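Local coordinates for solute-binding periplasmic protein of iron/siderophore ABC transporter (Yersinia pestis, PDB 6B2Y) that probably captures chelated iron in the periplasm and delivers it to a membrane ABC transporter for uptake, at residues 81-90 with 106-116; 96-104 with 371-379. One frame throughout, in Å; residues are numbered along the deposited sequence.

Interaction 1 (81-90 with 106-116)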
loop_
_atom_site.group_PDB
_atom_site.type_symbol
_atom_site.label_atom_id
_atom_site.label_comp_id
_atom_site.label_asym_id
_atom_site.label_seq_id
_atom_site.Cartn_x
_atom_site.Cartn_y
_atom_site.Cartn_z
ATOM N N ILE A 81 6.941 15.078 11.688
ATOM C CA ILE A 81 5.493 14.942 11.547
ATOM C C ILE A 81 4.813 15.759 12.637
ATOM O O ILE A 81 4.875 15.395 13.813
ATOM C CB ILE A 81 5.046 13.479 11.627
ATOM C CG1 ILE A 81 5.860 12.617 10.670
ATOM C CG2 ILE A 81 3.560 13.393 11.331
ATOM C CD1 ILE A 81 5.856 13.121 9.261
ATOM N N VAL A 82 4.122 16.836 12.252
ATOM C CA VAL A 82 3.423 17.665 13.237
ATOM C C VAL A 82 1.921 17.425 13.247
ATOM O O VAL A 82 1.196 18.091 14.006
ATOM C CB VAL A 82 3.726 19.161 13.018
ATOM C CG1 VAL A 82 5.224 19.396 13.122
ATOM C CG2 VAL A 82 3.183 19.626 11.686
ATOM N N GLY A 83 1.429 16.488 12.440
ATOM C CA GLY A 83 0.021 16.143 12.422
ATOM C C GLY A 83 -0.258 15.133 11.333
ATOM O O GLY A 83 0.405 15.160 10.289
ATOM N N TRP A 84 -1.216 14.237 11.542
ATOM C CA TRP A 84 -1.548 13.326 10.459
ATOM C C TRP A 84 -3.017 12.950 10.522
ATOM O O TRP A 84 -3.620 12.881 11.597
ATOM C CB TRP A 84 -0.686 12.050 10.457
ATOM C CG TRP A 84 -0.532 11.289 11.759
ATOM C CD1 TRP A 84 -1.370 11.310 12.857
ATOM C CD2 TRP A 84 0.534 10.378 12.095
ATOM N NE1 TRP A 84 -0.887 10.471 13.829
ATOM C CE2 TRP A 84 0.279 9.893 13.394
ATOM C CE3 TRP A 84 1.683 9.926 11.418
ATOM C CZ2 TRP A 84 1.129 8.980 14.034
ATOM C CZ3 TRP A 84 2.525 9.023 12.057
ATOM C CH2 TRP A 84 2.247 8.566 13.354
ATOM N N GLN A 85 -3.575 12.719 9.339
ATOM C CA GLN A 85 -4.908 12.158 9.209
ATOM C C GLN A 85 -4.967 10.783 9.877
ATOM O O GLN A 85 -3.961 10.087 10.009
ATOM C CB GLN A 85 -5.266 12.083 7.725
ATOM C CG GLN A 85 -6.704 11.766 7.409
ATOM C CD GLN A 85 -6.907 10.285 7.254
ATOM O OE1 GLN A 85 -5.932 9.524 7.143
ATOM N NE2 GLN A 85 -8.163 9.852 7.281
ATOM N N GLY A 86 -6.170 10.390 10.303
ATOM C CA GLY A 86 -6.311 9.278 11.236
ATOM C C GLY A 86 -6.100 7.891 10.659
ATOM O O GLY A 86 -6.113 6.924 11.431
ATOM N N ASP A 87 -5.899 7.754 9.344
ATOM C CA ASP A 87 -5.864 6.418 8.748
ATOM C C ASP A 87 -4.716 5.559 9.270
ATOM O O ASP A 87 -4.826 4.329 9.292
ATOM C CB ASP A 87 -5.750 6.509 7.225
ATOM C CG ASP A 87 -7.063 6.854 6.547
ATOM O OD1 ASP A 87 -8.099 6.992 7.240
ATOM O OD2 ASP A 87 -7.048 6.998 5.309
ATOM N N PHE A 88 -3.578 6.157 9.617
ATOM C CA PHE A 88 -2.461 5.324 10.038
ATOM C C PHE A 88 -2.753 4.667 11.385
ATOM O O PHE A 88 -2.640 3.443 11.535
ATOM C CB PHE A 88 -1.173 6.146 10.110
ATOM C CG PHE A 88 0.021 5.360 10.590
ATOM C CD1 PHE A 88 0.433 4.218 9.921
ATOM C CD2 PHE A 88 0.744 5.782 11.704
ATOM C CE1 PHE A 88 1.530 3.492 10.352
ATOM C CE2 PHE A 88 1.835 5.063 12.146
ATOM C CZ PHE A 88 2.233 3.918 11.473
ATOM N N ARG A 89 -3.147 5.462 12.377
ATOM C CA ARG A 89 -3.414 4.868 13.690
ATOM C C ARG A 89 -4.653 3.976 13.665
ATOM O O ARG A 89 -4.672 2.909 14.292
ATOM C CB ARG A 89 -3.580 5.952 14.749
ATOM C CG ARG A 89 -3.670 5.371 16.162
ATOM C CD ARG A 89 -3.993 6.444 17.173
ATOM N NE ARG A 89 -5.415 6.756 17.232
ATOM C CZ ARG A 89 -5.910 7.898 17.699
ATOM N NH1 ARG A 89 -5.089 8.855 18.129
ATOM N NH2 ARG A 89 -7.223 8.094 17.724
ATOM N N LYS A 90 -5.694 4.398 12.952
ATOM C CA LYS A 90 -6.984 3.721 13.029
ATOM C C LYS A 90 -7.074 2.512 12.104
ATOM O O LYS A 90 -7.675 1.488 12.469
ATOM C CB LYS A 90 -8.097 4.711 12.705
ATOM C CG LYS A 90 -9.464 4.166 13.064
ATOM C CD LYS A 90 -10.523 4.596 12.060
ATOM C CE LYS A 90 -11.882 4.015 12.439
ATOM N NZ LYS A 90 -12.733 4.988 13.172
ATOM N N ILE A 106 5.069 9.159 19.681
ATOM C CA ILE A 106 4.079 9.037 18.614
ATOM C C ILE A 106 2.700 9.470 19.093
ATOM O O ILE A 106 1.914 10.021 18.312
ATOM C CB ILE A 106 4.067 7.597 18.054
ATOM C CG1 ILE A 106 3.327 7.552 16.713
ATOM C CG2 ILE A 106 3.478 6.605 19.071
ATOM C CD1 ILE A 106 3.330 6.203 16.064
ATOM N N ASP A 107 2.396 9.278 20.387
ATOM C CA ASP A 107 1.080 9.641 20.901
ATOM C C ASP A 107 0.874 11.146 20.974
ATOM O O ASP A 107 -0.267 11.594 21.125
ATOM C CB ASP A 107 0.853 9.023 22.286
ATOM C CG ASP A 107 0.287 7.607 22.217
ATOM O OD1 ASP A 107 0.135 6.989 23.294
ATOM O OD2 ASP A 107 -0.009 7.103 21.101
ATOM N N GLN A 108 1.940 11.933 20.869
ATOM C CA GLN A 108 1.829 13.381 20.892
ATOM C C GLN A 108 1.522 13.976 19.526
ATOM O O GLN A 108 1.227 15.171 19.439
ATOM C CB GLN A 108 3.119 13.989 21.446
ATOM C CG GLN A 108 3.463 13.515 22.854
ATOM C CD GLN A 108 2.323 13.710 23.831
ATOM O OE1 GLN A 108 1.904 14.840 24.092
ATOM N NE2 GLN A 108 1.802 12.605 24.374
ATOM N N ILE A 109 1.565 13.187 18.458
ATOM C CA ILE A 109 1.266 13.739 17.140
ATOM C C ILE A 109 -0.244 13.923 17.035
ATOM O O ILE A 109 -0.996 12.950 17.211
ATOM C CB ILE A 109 1.812 12.840 16.017
ATOM C CG1 ILE A 109 3.331 12.675 16.184
ATOM C CG2 ILE A 109 1.453 13.426 14.655
ATOM C CD1 ILE A 109 3.999 11.765 15.169
ATOM N N PRO A 110 -0.723 15.139 16.781
ATOM C CA PRO A 110 -2.172 15.367 16.711
ATOM C C PRO A 110 -2.789 14.734 15.474
ATOM O O PRO A 110 -2.164 14.643 14.412
ATOM C CB PRO A 110 -2.298 16.894 16.655
ATOM C CG PRO A 110 -0.938 17.436 17.008
ATOM C CD PRO A 110 0.055 16.383 16.673
ATOM N N LEU A 111 -4.042 14.307 15.621
ATOM C CA LEU A 111 -4.797 13.716 14.527
ATOM C C LEU A 111 -5.728 14.758 13.932
ATOM O O LEU A 111 -6.310 15.565 14.655
ATOM C CB LEU A 111 -5.610 12.508 14.994
ATOM C CG LEU A 111 -4.879 11.176 14.881
ATOM C CD1 LEU A 111 -3.894 11.013 16.045
ATOM C CD2 LEU A 111 -5.873 10.039 14.849
ATOM N N ILE A 112 -5.853 14.740 12.608
ATOM C CA ILE A 112 -6.697 15.668 11.871
ATOM C C ILE A 112 -7.632 14.862 10.975
ATOM O O ILE A 112 -7.294 13.758 10.534
ATOM C CB ILE A 112 -5.842 16.650 11.036
ATOM C CG1 ILE A 112 -5.211 15.918 9.852
ATOM C CG2 ILE A 112 -4.745 17.261 11.885
ATOM C CD1 ILE A 112 -4.121 16.684 9.154
ATOM N N GLY A 113 -8.829 15.395 10.730
ATOM C CA GLY A 113 -9.697 14.860 9.691
ATOM C C GLY A 113 -10.986 14.207 10.147
ATOM O O GLY A 113 -11.790 13.813 9.286
ATOM N N ASN A 114 -11.195 14.032 11.457
ATOM C CA ASN A 114 -12.494 13.650 12.038
ATOM C C ASN A 114 -12.884 12.200 11.730
ATOM O O ASN A 114 -14.054 11.904 11.495
ATOM C CB ASN A 114 -13.610 14.607 11.593
ATOM C CG ASN A 114 -14.821 14.572 12.515
ATOM O OD1 ASN A 114 -14.689 14.535 13.741
ATOM N ND2 ASN A 114 -16.014 14.580 11.923
ATOM N N THR A 115 -11.913 11.285 11.746
ATOM C CA THR A 115 -12.214 9.864 11.577
ATOM C C THR A 115 -11.865 9.050 12.816
ATOM O O THR A 115 -11.933 7.816 12.773
ATOM C CB THR A 115 -11.493 9.283 10.354
ATOM O OG1 THR A 115 -10.082 9.210 10.604
ATOM C CG2 THR A 115 -11.746 10.147 9.127
ATOM N N THR A 116 -11.486 9.703 13.910
ATOM C CA THR A 116 -11.191 9.005 15.160
ATOM C C THR A 116 -11.862 9.705 16.334
ATOM O O THR A 116 -12.381 10.813 16.189
ATOM C CB THR A 116 -9.678 8.915 15.423
ATOM O OG1 THR A 116 -9.142 10.235 15.595
ATOM C CG2 THR A 116 -8.972 8.229 14.259
HETATM O O HOH W 1 -0.534 10.250 16.945
HETATM O O HOH W 2 -10.490 12.403 6.973
HETATM O O HOH W 3 -8.452 11.341 10.256
HETATM O O HOH W 4 -9.437 6.491 9.215
#
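Trp84 and Ile109 meet where the edge of a parallel sheet is built: strand 81-85 lies beside the short strand 111-112, and the helices between them make this a beta-alpha-beta crossover of the kind that builds periplasmic binding protein lobes. CG2 of Ile109 sits almost squarely over the five-membered ring of Trp84, a CH-pi contact of 3.8 Å to the ring centroid and 7° off the normal. Ile109's chi1 of -58° sets CG1 beside the backbone N, which leaves CG2 as the branch over the ring. Phe88 lies against the other indole face, so the ring is sandwiched, while its rim is met by Ile106, whose CG1 lies 3.7 Å from Trp84 CH2, and by CD1 of Leu111. The backbones join through Trp84 N to Pro110 O (3.0 Å) and Ile112 N to Trp84 O (3.1 Å). The far end of Leu111 reaches the helix that follows strand 81-85: its CD2 lies over the centre of the Arg89 guanidinium, 3.6 Å from Arg89 CZ, and Arg89 NH2 hydrogen-bonds to Ser119 OG. Farther along, Lys90 NZ donates to Thr115 O at 3.0 Å. Back at the tryptophan, one water takes a weak bond from Trp84 NE1 and donates to Ile109 O and to Ile106 O, 2.8 Å from each carbonyl oxygen.

Interaction 2 (96-104 with 371-379). With NA (sodium ion), chain C.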
loop_
_atom_site.group_PDB
_atom_site.type_symbol
_atom_site.label_atom_id
_atom_site.label_comp_id
_atom_site.label_asym_id
_atom_site.label_seq_id
_atom_site.Cartn_x
_atom_site.Cartn_y
_atom_site.Cartn_z
ATOM N N TYR A 96 1.364 0.991 13.823
ATOM C CA TYR A 96 1.426 2.048 14.827
ATOM C C TYR A 96 2.000 1.514 16.141
ATOM O O TYR A 96 2.833 2.174 16.778
ATOM C CB TYR A 96 0.031 2.636 15.035
ATOM C CG TYR A 96 -0.031 3.824 15.979
ATOM C CD1 TYR A 96 -0.034 3.633 17.366
ATOM C CD2 TYR A 96 -0.110 5.124 15.495
ATOM C CE1 TYR A 96 -0.103 4.696 18.227
ATOM C CE2 TYR A 96 -0.178 6.207 16.361
ATOM C CZ TYR A 96 -0.165 5.975 17.737
ATOM O OH TYR A 96 -0.228 7.023 18.629
ATOM N N ALA A 97 1.588 0.302 16.532
ATOM C CA ALA A 97 2.058 -0.306 17.779
ATOM C C ALA A 97 3.567 -0.521 17.767
ATOM O O ALA A 97 4.248 -0.274 18.773
ATOM C CB ALA A 97 1.334 -1.632 18.010
ATOM N N ILE A 98 4.109 -0.990 16.640
ATOM C CA ILE A 98 5.535 -1.272 16.568
ATOM C C ILE A 98 6.333 0.016 16.685
ATOM O O ILE A 98 7.378 0.053 17.348
ATOM C CB ILE A 98 5.867 -2.027 15.269
ATOM C CG1 ILE A 98 5.117 -3.360 15.233
ATOM C CG2 ILE A 98 7.388 -2.216 15.131
ATOM C CD1 ILE A 98 5.639 -4.393 16.219
ATOM N N TYR A 99 5.857 1.092 16.044
ATOM C CA TYR A 99 6.505 2.396 16.172
ATOM C C TYR A 99 6.366 2.954 17.586
ATOM O O TYR A 99 7.310 3.545 18.122
ATOM C CB TYR A 99 5.922 3.373 15.156
ATOM C CG TYR A 99 6.598 3.253 13.803
ATOM C CD1 TYR A 99 6.160 2.333 12.861
ATOM C CD2 TYR A 99 7.700 4.029 13.499
ATOM C CE1 TYR A 99 6.798 2.221 11.624
ATOM C CE2 TYR A 99 8.345 3.925 12.276
ATOM C CZ TYR A 99 7.889 3.021 11.345
ATOM O OH TYR A 99 8.549 2.919 10.131
ATOM N N LYS A 100 5.192 2.790 18.195
ATOM C CA LYS A 100 4.978 3.309 19.548
ATOM C C LYS A 100 5.951 2.682 20.540
ATOM O O LYS A 100 6.464 3.365 21.437
ATOM C CB LYS A 100 3.533 3.046 19.976
ATOM C CG LYS A 100 3.192 3.541 21.382
ATOM C CD LYS A 100 1.702 3.401 21.665
ATOM C CE LYS A 100 1.348 4.020 23.019
ATOM N NZ LYS A 100 -0.026 3.651 23.458
ATOM N N ALA A 101 6.225 1.384 20.380
ATOM C CA ALA A 101 7.130 0.690 21.291
ATOM C C ALA A 101 8.513 1.322 21.282
ATOM O O ALA A 101 9.146 1.473 22.332
ATOM C CB ALA A 101 7.208 -0.785 20.912
ATOM N N LYS A 102 8.983 1.728 20.107
ATOM C CA LYS A 102 10.296 2.338 19.958
ATOM C C LYS A 102 10.275 3.853 20.103
ATOM O O LYS A 102 11.282 4.442 20.511
ATOM C CB LYS A 102 10.875 1.967 18.591
ATOM C CG LYS A 102 12.359 2.232 18.436
ATOM C CD LYS A 102 12.929 1.323 17.369
ATOM C CE LYS A 102 14.438 1.363 17.375
ATOM N NZ LYS A 102 14.907 2.753 17.589
ATOM N N PHE A 103 9.153 4.499 19.790
ATOM C CA PHE A 103 9.047 5.956 19.769
ATOM C C PHE A 103 7.784 6.357 20.520
ATOM O O PHE A 103 6.728 6.577 19.914
ATOM C CB PHE A 103 9.022 6.491 18.334
ATOM C CG PHE A 103 10.242 6.141 17.538
ATOM C CD1 PHE A 103 11.347 6.980 17.540
ATOM C CD2 PHE A 103 10.280 4.980 16.775
ATOM C CE1 PHE A 103 12.479 6.661 16.812
ATOM C CE2 PHE A 103 11.408 4.655 16.034
ATOM C CZ PHE A 103 12.513 5.495 16.056
ATOM N N PRO A 104 7.861 6.474 21.846
ATOM C CA PRO A 104 6.645 6.760 22.624
ATOM C C PRO A 104 6.016 8.098 22.309
ATOM O O PRO A 104 4.809 8.262 22.521
ATOM C CB PRO A 104 7.136 6.704 24.078
ATOM C CG PRO A 104 8.414 5.928 24.029
ATOM C CD PRO A 104 9.034 6.243 22.705
ATOM N N PHE A 371 16.436 1.459 5.152
ATOM C CA PHE A 371 15.652 2.689 5.123
ATOM C C PHE A 371 14.878 3.002 6.398
ATOM O O PHE A 371 14.517 4.167 6.597
ATOM C CB PHE A 371 14.667 2.657 3.940
ATOM C CG PHE A 371 15.340 2.467 2.617
ATOM C CD1 PHE A 371 16.030 3.513 2.030
ATOM C CD2 PHE A 371 15.315 1.246 1.977
ATOM C CE1 PHE A 371 16.676 3.341 0.809
ATOM C CE2 PHE A 371 15.961 1.068 0.764
ATOM C CZ PHE A 371 16.651 2.112 0.191
ATOM N N LEU A 372 14.630 2.032 7.267
ATOM C CA LEU A 372 13.701 2.238 8.369
ATOM C C LEU A 372 14.408 2.147 9.723
ATOM O O LEU A 372 15.565 1.726 9.829
ATOM C CB LEU A 372 12.555 1.225 8.286
ATOM C CG LEU A 372 11.753 1.303 6.977
ATOM C CD1 LEU A 372 10.637 0.281 7.042
ATOM C CD2 LEU A 372 11.195 2.709 6.755
ATOM N N ALA A 373 13.677 2.546 10.769
ATOM C CA ALA A 373 14.179 2.572 12.140
ATOM C C ALA A 373 13.551 1.507 13.032
ATOM O O ALA A 373 13.822 1.490 14.240
ATOM C CB ALA A 373 13.942 3.956 12.754
ATOM N N VAL A 374 12.709 0.638 12.481
ATOM C CA VAL A 374 12.095 -0.455 13.219
ATOM C C VAL A 374 12.507 -1.771 12.578
ATOM O O VAL A 374 12.924 -1.829 11.418
ATOM C CB VAL A 374 10.549 -0.339 13.278
ATOM C CG1 VAL A 374 10.138 0.852 14.100
ATOM C CG2 VAL A 374 9.958 -0.225 11.879
ATOM N N GLU A 375 12.383 -2.842 13.357
ATOM C CA GLU A 375 12.640 -4.172 12.841
ATOM C C GLU A 375 11.414 -4.705 12.108
ATOM O O GLU A 375 10.274 -4.438 12.508
ATOM C CB GLU A 375 12.998 -5.134 13.975
ATOM C CG GLU A 375 14.295 -5.887 13.748
ATOM C CD GLU A 375 15.443 -4.950 13.442
ATOM O OE1 GLU A 375 16.089 -5.118 12.389
ATOM O OE2 GLU A 375 15.700 -4.037 14.255
ATOM N N PRO A 376 11.620 -5.477 11.042
ATOM C CA PRO A 376 10.491 -6.170 10.423
ATOM C C PRO A 376 9.875 -7.159 11.400
ATOM O O PRO A 376 10.555 -7.754 12.242
ATOM C CB PRO A 376 11.118 -6.883 9.218
ATOM C CG PRO A 376 12.577 -6.915 9.484
ATOM C CD PRO A 376 12.885 -5.713 10.327
ATOM N N SER A 377 8.563 -7.312 11.300
ATOM C CA SER A 377 7.849 -8.263 12.135
ATOM C C SER A 377 6.541 -8.600 11.452
ATOM O O SER A 377 6.092 -7.885 10.556
ATOM C CB SER A 377 7.596 -7.706 13.538
ATOM O OG SER A 377 6.870 -6.493 13.462
ATOM N N GLY A 378 5.941 -9.698 11.883
ATOM C CA GLY A 378 4.607 -10.036 11.427
ATOM C C GLY A 378 4.568 -10.745 10.083
ATOM O O GLY A 378 5.559 -11.291 9.587
ATOM N N THR A 379 3.379 -10.718 9.489
ATOM C CA THR A 379 3.051 -11.528 8.320
ATOM C C THR A 379 2.285 -10.663 7.327
ATOM O O THR A 379 1.192 -10.183 7.638
ATOM C CB THR A 379 2.214 -12.741 8.727
ATOM O OG1 THR A 379 2.922 -13.498 9.721
ATOM C CG2 THR A 379 1.891 -13.616 7.521
HETATM NA NA NA C . 7.143 1.486 8.521
HETATM O O HOH W 5 11.328 3.785 10.296
HETATM O O HOH W 6 6.445 -1.199 9.317
#
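The hydroxyl of Tyr99 is gripped from two directions: Tyr99 OH binds the sodium ion at 2.6 Å and accepts a hydrogen bond from a water, which in turn accepts from Ala373 N at 2.7 Å. That water is the polar link between helix 93-102 and the chain leaving helix 360-371, since no direct hydrogen bond crosses. The sodium lies in the plane of the phenol, at its edge, and a second water belongs to its shell.

Val374 packs on the same ring with both methyls. CG1 stands over the centre of one face, 4.0 Å from the centroid and 10° off the normal, in a CH-pi contact. Its torsion (chi1 -67°, CG1 anti to the carbonyl carbon) turns CG2 to the hydroxyl end, 3.9 Å from Tyr99 CZ. The ring of Phe66 also meets Tyr99, edge to face.

Around this centre, mostly apolar contacts line the seam. CG2 of Ile98 rests against CB of Val374, and Ile98 CD1 reaches Ser377 OG at 3.7 Å; that oxygen is itself hydrogen-bonded to Ala295 O. Ala373 presents its CB to the edge of the Phe103 ring, 3.9 Å from CZ. The end of the Lys102 chain reaches Ala373 O, with CE 3.2 Å from that oxygen.

Residues 371-379 lead on to strand 381-383, at the margin of the mixed sheet, so the seam has a helix that connects two strands of the parallel sheet packed on chain bound for the other one, consistent with the two-lobed fold of periplasmic substrate-binding proteins.

In the fold
The two contacts lie about 17 Å apart, centre to centre, and interleave along the chain: 81-90, 96-104, 106-116, then 371-379 far later. Helix 93-102 joins them, for it is part of the crossover between strands 81-85 and 111-112 and also carries the surface met by 371-379. They touch directly: Asp107 of interaction 1 probably hydrogen-bonds through OD2 to Tyr96 OH of interaction 2, at 2.5 Å, and Ile106 and Arg89 pack on the Tyr96 ring. Interaction 1 thus completes one margin of the parallel sheet, while interaction 2 connects that lobe with the late chain leading to strand 381-383 of the mixed sheet.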